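Long-range contacts in EchA1_1 (Mycobacterium avium subsp. paratuberculosis, PDB 3R9T), which probably catalyses the reversible hydration of trans-2-enoyl-CoA thioesters to (3S)-3-hydroxyacyl-CoA in fatty acid metabolism: residues Gly10-Arg15 with Thr23-Glu28; Ile39-Ala44 with Ala93-His98; Leu125-Glu130 with Glu185-Gly190; Val150-Glu155 with Val227-Gly232. All blocks are in the same frame, centred on the assembly; numbering follows the deposited sequence.

Together the four contacts illustrate how one crotonase-like chain is tied together between its sheet and its helices. Interaction 1 borders interaction 2, since the hairpin lies against helix 35-50, with A11 CB 3.7 Å from V41 CG2. Interactions 2 and 4 are joined by polar links: R97 NH2 forms a salt bridge with E230 OE2 at 2.7 Å, and R152 NH1 probably bonds V96 O at 2.8 Å. Interaction 3 lies apart, though it shares the six-stranded sheet with interaction 1, their centres about 19 Å apart. The bound benzoic acid, in a pocket lined by E118 and E138 among others, lies about 10 Å from the side chains of A93 (interaction 2) and F151 (interaction 4).

Interaction 1. Residues Gly10-Arg15 with Thr23-Glu28; sequences GALAER and TINRPE
The flat amide of N25 has the isobutyl end of L12 over one of its faces. L12 CG lies 3.9 Å from both N25 CG and N25 ND2, while CD1 reaches across toward the oxygen side of the same group. The two side chains meet at a slant, and N25 CG is placed under the leucine because it stands trans to its own backbone nitrogen (chi1 -165°). ND2 also gives a hydrogen bond to P9 O, just before the 10-15 segment, which helps to hold the amide's rotation. N25 N meets G10 O at 2.7 Å from well above the carbonyl plane, 35° out of it.

The segments meet in an antiparallel beta hairpin of strands 11-16 and 19-24, with G10 and N25 just outside its paired ends; strand 11-16 is one of the two outermost strands, within the chain, of the main six-stranded sheet of this crotonase-like fold. L12 and T23 form a hydrogen-bonded pair, with L12 N to T23 O at 2.8 Å and T23 N to L12 O at 2.9 Å. A11 and I24 form the neighbouring non-hydrogen-bonded pair, and their side chains share the face of the sheet that lies on helix 35-50. Here A11 CA also comes within 3.2 Å of T23 O, a CA-H...O contact. On the other face, a water sits 2.7 Å from T23 OG1 and gives a weak bond to L12 O. Beyond the hairpin, the guanidinium of R26 is held by a salt bridge from NH1 to D72 OD2, and the same nitrogen bonds A32 O.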
# COMPACT_ATOMS: atom_id res chain seq x y z
N GLY B 10 -21.10 -12.92 -26.09
CA GLY B 10 -20.83 -12.92 -24.66
C GLY B 10 -20.64 -11.53 -24.10
O GLY B 10 -20.90 -11.30 -22.92
N ALA B 11 -20.16 -10.61 -24.93
CA ALA B 11 -20.01 -9.21 -24.54
C ALA B 11 -20.33 -8.31 -25.72
O ALA B 11 -19.98 -8.64 -26.85
CB ALA B 11 -18.60 -8.95 -24.03
N LEU B 12 -20.98 -7.19 -25.44
CA LEU B 12 -21.27 -6.17 -26.45
C LEU B 12 -20.27 -5.04 -26.30
O LEU B 12 -19.71 -4.83 -25.22
CB LEU B 12 -22.69 -5.62 -26.26
CG LEU B 12 -23.83 -6.65 -26.24
CD1 LEU B 12 -25.14 -6.00 -25.75
CD2 LEU B 12 -24.01 -7.27 -27.61
N ALA B 13 -20.01 -4.33 -27.39
CA ALA B 13 -19.23 -3.11 -27.34
C ALA B 13 -20.01 -2.03 -28.07
O ALA B 13 -20.57 -2.29 -29.14
CB ALA B 13 -17.86 -3.29 -27.97
N GLU B 14 -20.07 -0.86 -27.46
CA GLU B 14 -20.77 0.28 -28.03
C GLU B 14 -19.97 1.54 -27.71
O GLU B 14 -19.14 1.53 -26.80
CB GLU B 14 -22.21 0.35 -27.49
CG GLU B 14 -22.41 0.88 -26.08
CD GLU B 14 -23.87 1.09 -25.75
OE1 GLU B 14 -24.68 0.16 -25.93
OE2 GLU B 14 -24.22 2.21 -25.32
N ARG B 15 -20.18 2.60 -28.48
CA ARG B 15 -19.44 3.84 -28.29
C ARG B 15 -20.37 4.94 -27.80
O ARG B 15 -21.40 5.20 -28.42
CB ARG B 15 -18.74 4.26 -29.59
CG ARG B 15 -17.33 3.72 -29.72
CD ARG B 15 -16.32 4.68 -29.09
NE ARG B 15 -15.99 5.78 -30.00
CZ ARG B 15 -15.15 5.69 -31.02
NH1 ARG B 15 -14.52 4.55 -31.30
NH2 ARG B 15 -14.93 6.75 -31.79
N THR B 23 -20.11 -4.30 -22.41
CA THR B 23 -21.13 -4.85 -21.52
C THR B 23 -21.08 -6.37 -21.55
O THR B 23 -21.25 -6.98 -22.62
CB THR B 23 -22.54 -4.34 -21.91
OG1 THR B 23 -22.56 -2.90 -21.94
CG2 THR B 23 -23.58 -4.85 -20.93
N ILE B 24 -20.85 -6.99 -20.40
CA ILE B 24 -20.90 -8.45 -20.32
C ILE B 24 -22.37 -8.80 -20.54
O ILE B 24 -23.25 -8.19 -19.93
CB ILE B 24 -20.42 -8.97 -18.97
CG1 ILE B 24 -18.96 -8.57 -18.71
CG2 ILE B 24 -20.55 -10.48 -18.92
CD1 ILE B 24 -18.53 -8.76 -17.25
N ASN B 25 -22.61 -9.77 -21.41
CA ASN B 25 -23.94 -10.03 -21.95
C ASN B 25 -24.43 -11.46 -21.68
O ASN B 25 -24.89 -12.15 -22.60
CB ASN B 25 -23.91 -9.73 -23.46
CG ASN B 25 -25.30 -9.60 -24.07
OD1 ASN B 25 -26.23 -9.13 -23.42
ND2 ASN B 25 -25.43 -10.03 -25.32
N ARG B 26 -24.34 -11.90 -20.43
CA ARG B 26 -24.94 -13.19 -20.02
C ARG B 26 -25.79 -13.07 -18.76
O ARG B 26 -25.54 -13.77 -17.77
CB ARG B 26 -23.88 -14.25 -19.79
CG ARG B 26 -23.06 -14.60 -21.00
CD ARG B 26 -22.11 -15.70 -20.62
NE ARG B 26 -22.80 -16.97 -20.41
CZ ARG B 26 -22.47 -17.88 -19.49
NH1 ARG B 26 -21.47 -17.66 -18.64
NH2 ARG B 26 -23.15 -19.02 -19.40
N PRO B 27 -26.81 -12.20 -18.78
CA PRO B 27 -27.57 -12.02 -17.56
C PRO B 27 -28.29 -13.29 -17.10
O PRO B 27 -28.42 -13.50 -15.90
CB PRO B 27 -28.56 -10.90 -17.91
CG PRO B 27 -28.66 -10.91 -19.39
CD PRO B 27 -27.35 -11.42 -19.91
N GLU B 28 -28.71 -14.14 -18.04
CA GLU B 28 -29.31 -15.44 -17.69
C GLU B 28 -28.38 -16.31 -16.83
O GLU B 28 -28.83 -17.26 -16.17
CB GLU B 28 -29.72 -16.21 -18.96
CG GLU B 28 -28.55 -16.82 -19.77
CD GLU B 28 -27.92 -15.87 -20.79
OE1 GLU B 28 -28.18 -14.64 -20.72
OE2 GLU B 28 -27.16 -16.35 -21.65
O HOH W 1 -21.91 -2.26 -24.49

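Interaction 2. Residues Ile39-Ala44 with Ala93-His98; sequences IGVGDA and AGYVRH
V41 of helix 35-50 meets Y95 at a slant, its CG1 methyl 3.7 Å from Y95 CD1. In this crotonase-like fold the helix lies on the main sheet, V41 also touching I22 of strand 19-24, and the loop 93-98, which precedes strand 104-108, packs against the helix at V41 and G42. V41 CG1 points at the loop because it stands opposite the backbone nitrogen (chi1 168°), which also brings it to 3.2 Å from A93 O. At the far end of the tyrosine ring, OH bonds S123 OG.

At the next residue of each segment, the two backbones come very close at a pair of glycines, G42 and G94, whose CA atoms are 4.2 Å apart. The absence of a side chain, above all on G94, lets G42 CA approach G94 O to 3.5 Å in a CA-H...O contact. G94 O is in turn fixed by H98, whose ND1 donates to it at 2.7 Å with the acceptor almost exactly in the ring plane. That bond and the stack with W90 help to fix the rotation of the imidazole, which turns its edge to the helix, placing H98 CE1 3.3 Å from G42 O, close to the imidazole plane.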
# COMPACT_ATOMS: atom_id res chain seq x y z
N ILE B 39 -13.91 -13.48 -25.31
CA ILE B 39 -13.74 -13.06 -26.70
C ILE B 39 -14.26 -11.66 -26.92
O ILE B 39 -13.58 -10.82 -27.51
CB ILE B 39 -14.44 -14.05 -27.65
CG1 ILE B 39 -13.63 -15.34 -27.73
CG2 ILE B 39 -14.60 -13.45 -29.05
CD1 ILE B 39 -14.40 -16.53 -28.31
N GLY B 40 -15.47 -11.41 -26.43
CA GLY B 40 -16.11 -10.11 -26.58
C GLY B 40 -15.35 -9.00 -25.90
O GLY B 40 -15.14 -7.92 -26.46
N VAL B 41 -14.95 -9.25 -24.66
CA VAL B 41 -14.26 -8.24 -23.86
C VAL B 41 -12.84 -7.98 -24.40
O VAL B 41 -12.43 -6.83 -24.61
CB VAL B 41 -14.26 -8.65 -22.37
CG1 VAL B 41 -13.29 -7.75 -21.57
CG2 VAL B 41 -15.70 -8.62 -21.78
N GLY B 42 -12.11 -9.06 -24.63
CA GLY B 42 -10.74 -8.99 -25.10
C GLY B 42 -10.63 -8.31 -26.46
O GLY B 42 -9.80 -7.44 -26.65
N ASP B 43 -11.47 -8.69 -27.41
CA ASP B 43 -11.42 -8.04 -28.73
C ASP B 43 -11.75 -6.54 -28.65
O ASP B 43 -11.11 -5.72 -29.31
CB ASP B 43 -12.34 -8.75 -29.73
CG ASP B 43 -11.87 -10.16 -30.08
OD1 ASP B 43 -10.74 -10.56 -29.72
OD2 ASP B 43 -12.66 -10.87 -30.75
N ALA B 44 -12.75 -6.18 -27.83
CA ALA B 44 -13.17 -4.78 -27.65
C ALA B 44 -12.06 -3.95 -27.01
O ALA B 44 -11.78 -2.83 -27.44
CB ALA B 44 -14.44 -4.71 -26.81
N ALA B 93 -11.37 -13.43 -18.65
CA ALA B 93 -12.29 -12.48 -19.29
C ALA B 93 -11.63 -11.70 -20.43
O ALA B 93 -12.18 -10.71 -20.90
CB ALA B 93 -12.93 -11.50 -18.24
N GLY B 94 -10.46 -12.14 -20.86
CA GLY B 94 -9.66 -11.37 -21.81
C GLY B 94 -9.27 -10.01 -21.28
O GLY B 94 -8.98 -9.11 -22.06
N TYR B 95 -9.20 -9.89 -19.96
CA TYR B 95 -9.19 -8.58 -19.29
C TYR B 95 -8.12 -8.40 -18.21
O TYR B 95 -7.47 -7.37 -18.17
CB TYR B 95 -10.57 -8.31 -18.67
CG TYR B 95 -10.82 -6.89 -18.18
CD1 TYR B 95 -11.31 -5.92 -19.04
CD2 TYR B 95 -10.61 -6.53 -16.84
CE1 TYR B 95 -11.56 -4.64 -18.63
CE2 TYR B 95 -10.85 -5.22 -16.41
CZ TYR B 95 -11.37 -4.28 -17.31
OH TYR B 95 -11.61 -2.98 -16.94
N VAL B 96 -7.97 -9.39 -17.33
CA VAL B 96 -7.18 -9.19 -16.09
C VAL B 96 -5.66 -9.14 -16.28
O VAL B 96 -4.94 -8.65 -15.40
CB VAL B 96 -7.51 -10.20 -14.98
CG1 VAL B 96 -8.99 -10.15 -14.62
CG2 VAL B 96 -7.05 -11.63 -15.35
N ARG B 97 -5.18 -9.64 -17.42
CA ARG B 97 -3.78 -9.52 -17.82
C ARG B 97 -3.70 -8.90 -19.22
O ARG B 97 -2.89 -9.30 -20.04
CB ARG B 97 -3.11 -10.90 -17.82
CG ARG B 97 -1.62 -10.90 -17.72
CD ARG B 97 -1.17 -12.35 -17.50
NE ARG B 97 0.26 -12.52 -17.31
CZ ARG B 97 0.87 -13.70 -17.18
NH1 ARG B 97 0.17 -14.83 -17.24
NH2 ARG B 97 2.18 -13.75 -17.01
N HIS B 98 -4.57 -7.92 -19.47
CA HIS B 98 -4.67 -7.26 -20.76
C HIS B 98 -4.48 -5.75 -20.58
O HIS B 98 -5.43 -4.99 -20.60
CB HIS B 98 -6.04 -7.55 -21.37
CG HIS B 98 -6.17 -7.17 -22.80
ND1 HIS B 98 -7.26 -7.58 -23.55
CD2 HIS B 98 -5.39 -6.44 -23.63
CE1 HIS B 98 -7.13 -7.12 -24.79
NE2 HIS B 98 -6.00 -6.43 -24.86

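Interaction 3. Residues Leu125-Glu130 with Glu185-Gly190; sequences LVVADE and EVVEAG
V127 and E185 run alongside each other in the same direction, with E185 CG 3.5 Å from V127 CG1. V127 CG1 also touches V187 CG1 at 3.8 Å, so it packs against two side chains on the same face of the partner strand. Backbone bonds hold this register: A128 N to E185 O at 2.9 Å and V187 N to A128 O at 2.9 Å, followed by E130 N to V187 O; the first bond of the series, from E185 N to V126 O, is weak.

Strands 125-129 and 185-187 run parallel at the border of the main sheet of the crotonase-like fold, 185-187 being the edge strand opposite 11-16 within the chain; the connection between them includes several helices. Past the last bridge, side-chain carboxylates take up the backbone N-H groups of 189-190. D129 CG stands trans to its backbone N (chi1 -169°), which carries OD2 to G190 N at 2.9 Å, the N-H approaching from above the carboxylate plane and nearly straight (175°); the same oxygen forms a salt bridge with R131. E130 OE2 takes A189 N through its anti lone pair, but the side chain has two modelled conformers, so that bond is less certain.

Further out, helix 192-204 packs under V127 and V187 through A195. E185 OE1 also has a weak, long ion pair with R164 of the second subunit.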
# COMPACT_ATOMS: atom_id res chain seq x y z
N LEU B 125 -10.12 2.24 -12.33
CA LEU B 125 -11.09 2.93 -11.46
C LEU B 125 -12.35 2.09 -11.38
O LEU B 125 -12.66 1.30 -12.28
CB LEU B 125 -11.42 4.31 -12.03
CG LEU B 125 -10.20 5.21 -12.22
CD1 LEU B 125 -10.53 6.42 -13.12
CD2 LEU B 125 -9.64 5.63 -10.87
N VAL B 126 -13.09 2.27 -10.29
CA VAL B 126 -14.36 1.57 -10.06
C VAL B 126 -15.43 2.51 -9.51
O VAL B 126 -15.23 3.16 -8.49
CB VAL B 126 -14.20 0.39 -9.07
CG1 VAL B 126 -15.47 -0.41 -9.02
CG2 VAL B 126 -13.02 -0.52 -9.49
N VAL B 127 -16.59 2.52 -10.17
CA VAL B 127 -17.81 3.14 -9.67
C VAL B 127 -18.82 2.01 -9.42
O VAL B 127 -19.00 1.14 -10.28
CB VAL B 127 -18.34 4.13 -10.70
CG1 VAL B 127 -19.63 4.81 -10.22
CG2 VAL B 127 -17.25 5.14 -11.02
N ALA B 128 -19.46 1.99 -8.25
CA ALA B 128 -20.39 0.91 -7.90
C ALA B 128 -21.76 1.41 -7.49
O ALA B 128 -21.88 2.35 -6.72
CB ALA B 128 -19.82 0.08 -6.79
N ASP B 129 -22.78 0.74 -8.01
CA ASP B 129 -24.14 0.80 -7.48
C ASP B 129 -24.10 0.47 -5.98
O ASP B 129 -23.38 -0.44 -5.55
CB ASP B 129 -24.96 -0.25 -8.27
CG ASP B 129 -26.45 -0.14 -8.04
OD1 ASP B 129 -26.89 -0.36 -6.89
OD2 ASP B 129 -27.17 0.10 -9.02
N GLU B 130 -24.87 1.21 -5.18
CA GLU B 130 -24.92 1.05 -3.72
C GLU B 130 -25.24 -0.40 -3.33
O GLU B 130 -24.87 -0.85 -2.26
CB GLU B 130 -25.95 2.01 -3.09
CG GLU B 130 -27.37 1.91 -3.68
CD GLU B 130 -28.39 2.87 -3.07
OE1 GLU B 130 -28.50 2.92 -1.83
OE2 GLU B 130 -29.11 3.56 -3.85
N GLU B 185 -16.17 5.33 -5.95
CA GLU B 185 -17.41 6.00 -5.64
C GLU B 185 -18.61 5.04 -5.65
O GLU B 185 -18.61 4.02 -6.32
CB GLU B 185 -17.56 7.18 -6.59
CG GLU B 185 -18.23 6.91 -7.84
CD GLU B 185 -18.61 8.20 -8.54
OE1 GLU B 185 -18.67 8.16 -9.77
OE2 GLU B 185 -18.82 9.26 -7.90
N VAL B 186 -19.58 5.39 -4.81
CA VAL B 186 -20.80 4.64 -4.64
C VAL B 186 -21.90 5.55 -5.12
O VAL B 186 -21.94 6.73 -4.73
CB VAL B 186 -21.02 4.23 -3.18
CG1 VAL B 186 -22.27 3.40 -3.05
CG2 VAL B 186 -19.82 3.39 -2.69
N VAL B 187 -22.79 5.01 -5.95
CA VAL B 187 -23.84 5.81 -6.54
C VAL B 187 -25.21 5.20 -6.33
O VAL B 187 -25.36 4.01 -6.04
CB VAL B 187 -23.57 6.04 -8.04
CG1 VAL B 187 -22.20 6.71 -8.22
CG2 VAL B 187 -23.67 4.73 -8.82
N GLU B 188 -26.22 6.04 -6.48
CA GLU B 188 -27.58 5.59 -6.38
C GLU B 188 -27.91 4.44 -7.31
O GLU B 188 -27.45 4.40 -8.45
CB GLU B 188 -28.53 6.75 -6.66
CG GLU B 188 -28.84 7.58 -5.45
CD GLU B 188 -30.17 8.26 -5.61
OE1 GLU B 188 -31.06 8.05 -4.75
OE2 GLU B 188 -30.34 8.97 -6.62
N ALA B 189 -28.73 3.54 -6.79
CA ALA B 189 -29.23 2.39 -7.52
C ALA B 189 -29.65 2.79 -8.93
O ALA B 189 -30.44 3.72 -9.11
CB ALA B 189 -30.40 1.76 -6.77
N GLY B 190 -29.10 2.08 -9.90
CA GLY B 190 -29.42 2.23 -11.32
C GLY B 190 -28.64 3.27 -12.12
O GLY B 190 -28.81 3.36 -13.34

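Interaction 4. Residues Val150-Glu155 with Val227-Gly232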
# COMPACT_ATOMS: atom_id res chain seq x y z
N VAL B 150 -5.69 -13.05 -5.68
CA VAL B 150 -4.86 -13.46 -4.54
C VAL B 150 -3.68 -12.52 -4.30
O VAL B 150 -3.33 -12.25 -3.15
CB VAL B 150 -4.34 -14.91 -4.65
CG1 VAL B 150 -3.48 -15.27 -3.42
CG2 VAL B 150 -5.48 -15.90 -4.79
N PHE B 151 -3.06 -12.02 -5.36
CA PHE B 151 -1.96 -11.08 -5.18
C PHE B 151 -2.30 -9.61 -5.37
O PHE B 151 -1.52 -8.76 -4.95
CB PHE B 151 -0.75 -11.48 -6.03
CG PHE B 151 -0.96 -11.35 -7.52
CD1 PHE B 151 -1.34 -12.45 -8.29
CD2 PHE B 151 -0.71 -10.13 -8.16
CE1 PHE B 151 -1.50 -12.32 -9.67
CE2 PHE B 151 -0.85 -10.00 -9.54
CZ PHE B 151 -1.23 -11.09 -10.29
N ARG B 152 -3.44 -9.27 -5.98
CA ARG B 152 -3.79 -7.86 -6.12
C ARG B 152 -4.58 -7.34 -4.94
O ARG B 152 -4.56 -6.13 -4.72
CB ARG B 152 -4.57 -7.58 -7.40
CG ARG B 152 -3.72 -7.74 -8.64
CD ARG B 152 -4.52 -7.62 -9.92
NE ARG B 152 -3.63 -7.48 -11.08
CZ ARG B 152 -3.98 -7.73 -12.35
NH1 ARG B 152 -5.21 -8.16 -12.66
NH2 ARG B 152 -3.10 -7.57 -13.32
N ILE B 153 -5.27 -8.21 -4.20
CA ILE B 153 -6.17 -7.70 -3.16
C ILE B 153 -5.35 -6.95 -2.09
O ILE B 153 -5.75 -5.84 -1.67
CB ILE B 153 -7.12 -8.79 -2.56
CG1 ILE B 153 -8.22 -8.13 -1.73
CG2 ILE B 153 -6.36 -9.80 -1.77
CD1 ILE B 153 -9.21 -7.36 -2.54
N ALA B 154 -4.20 -7.49 -1.71
CA ALA B 154 -3.38 -6.84 -0.70
C ALA B 154 -2.58 -5.67 -1.25
O ALA B 154 -1.98 -4.92 -0.48
CB ALA B 154 -2.45 -7.83 0.00
N GLU B 155 -2.56 -5.53 -2.56
CA GLU B 155 -1.96 -4.36 -3.21
C GLU B 155 -2.88 -3.14 -3.22
O GLU B 155 -2.42 -2.00 -3.38
CB GLU B 155 -1.58 -4.72 -4.63
CG GLU B 155 -0.41 -5.66 -4.67
CD GLU B 155 -0.03 -6.13 -6.06
OE1 GLU B 155 -0.79 -5.88 -7.02
OE2 GLU B 155 1.04 -6.79 -6.18
N VAL B 227 5.18 -5.51 -15.36
CA VAL B 227 6.33 -6.30 -14.95
C VAL B 227 6.20 -6.88 -13.56
O VAL B 227 6.54 -8.05 -13.31
CB VAL B 227 7.60 -5.42 -14.97
CG1 VAL B 227 8.78 -6.13 -14.33
CG2 VAL B 227 7.91 -5.01 -16.39
N GLY B 228 5.73 -6.04 -12.64
CA GLY B 228 5.64 -6.41 -11.24
C GLY B 228 4.64 -7.52 -10.94
O GLY B 228 4.74 -8.16 -9.89
N ASP B 229 3.68 -7.75 -11.84
CA ASP B 229 2.69 -8.82 -11.64
C ASP B 229 3.17 -10.22 -12.02
O ASP B 229 2.53 -11.22 -11.66
CB ASP B 229 1.43 -8.54 -12.46
CG ASP B 229 0.61 -7.38 -11.93
OD1 ASP B 229 0.88 -6.88 -10.80
OD2 ASP B 229 -0.33 -6.99 -12.68
N GLU B 230 4.28 -10.31 -12.74
CA GLU B 230 4.71 -11.59 -13.29
C GLU B 230 4.96 -12.66 -12.23
O GLU B 230 4.50 -13.80 -12.38
CB GLU B 230 5.87 -11.40 -14.26
CG GLU B 230 5.44 -10.58 -15.48
CD GLU B 230 4.28 -11.23 -16.23
OE1 GLU B 230 3.18 -10.62 -16.34
OE2 GLU B 230 4.44 -12.37 -16.69
N PRO B 231 5.62 -12.30 -11.11
CA PRO B 231 5.79 -13.31 -10.07
C PRO B 231 4.47 -13.77 -9.46
O PRO B 231 4.31 -14.95 -9.19
CB PRO B 231 6.67 -12.61 -9.03
CG PRO B 231 7.40 -11.57 -9.83
CD PRO B 231 6.40 -11.09 -10.82
N GLY B 232 3.54 -12.84 -9.28
CA GLY B 232 2.20 -13.17 -8.81
C GLY B 232 1.47 -14.13 -9.73
O GLY B 232 0.88 -15.10 -9.26
O HOH W 2 -1.66 -5.64 -10.44
O HOH W 3 1.84 -7.45 -8.51
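F151 meets G232 with its ring because CG is folded between the backbone nitrogen and the carbonyl carbon (chi1 68°), whereas R152 keeps its chain extended from CG to NE and so reaches D229. Both contacts join mid-chain helix 149-156 to the start of helix 230-243, in the C-terminal helical region of the crotonase-like fold, which also supplies M240 to the benzoic acid pocket.

The glycine makes the aromatic contact possible. G232 CA stands over one face of F151, 3.8 Å from the ring centroid, in a CH-pi contact somewhat offset toward the rim, and its lack of a side chain lets the helix come this near. W233 meets the same ring edge-to-face, and I217 of the third subunit packs against it. At the edge of the phenyl ring, near its plane, D229 OD1 lies 3.8 Å from F151 CE2.

The side chains of R152 and D229 are roughly perpendicular, their flat groups 62° apart. R152 NH2 donates to D229 OD2 at 2.9 Å, an almost straight hydrogen bond (170°) within a salt bridge; the oxygen is in the guanidinium plane, but the nitrogen lies above the carboxylate. NH1 of the arginine is engaged by V96 O, which helps to fix the group's rotation. E155 brings a second negative charge near, its OE1 4.3 Å from D229 OD1, and the arginine probably eases the repulsion. A water links R152 to D229 a second time, accepting from R152 NE at 2.8 Å and donating to D229 OD1 at 2.8 Å.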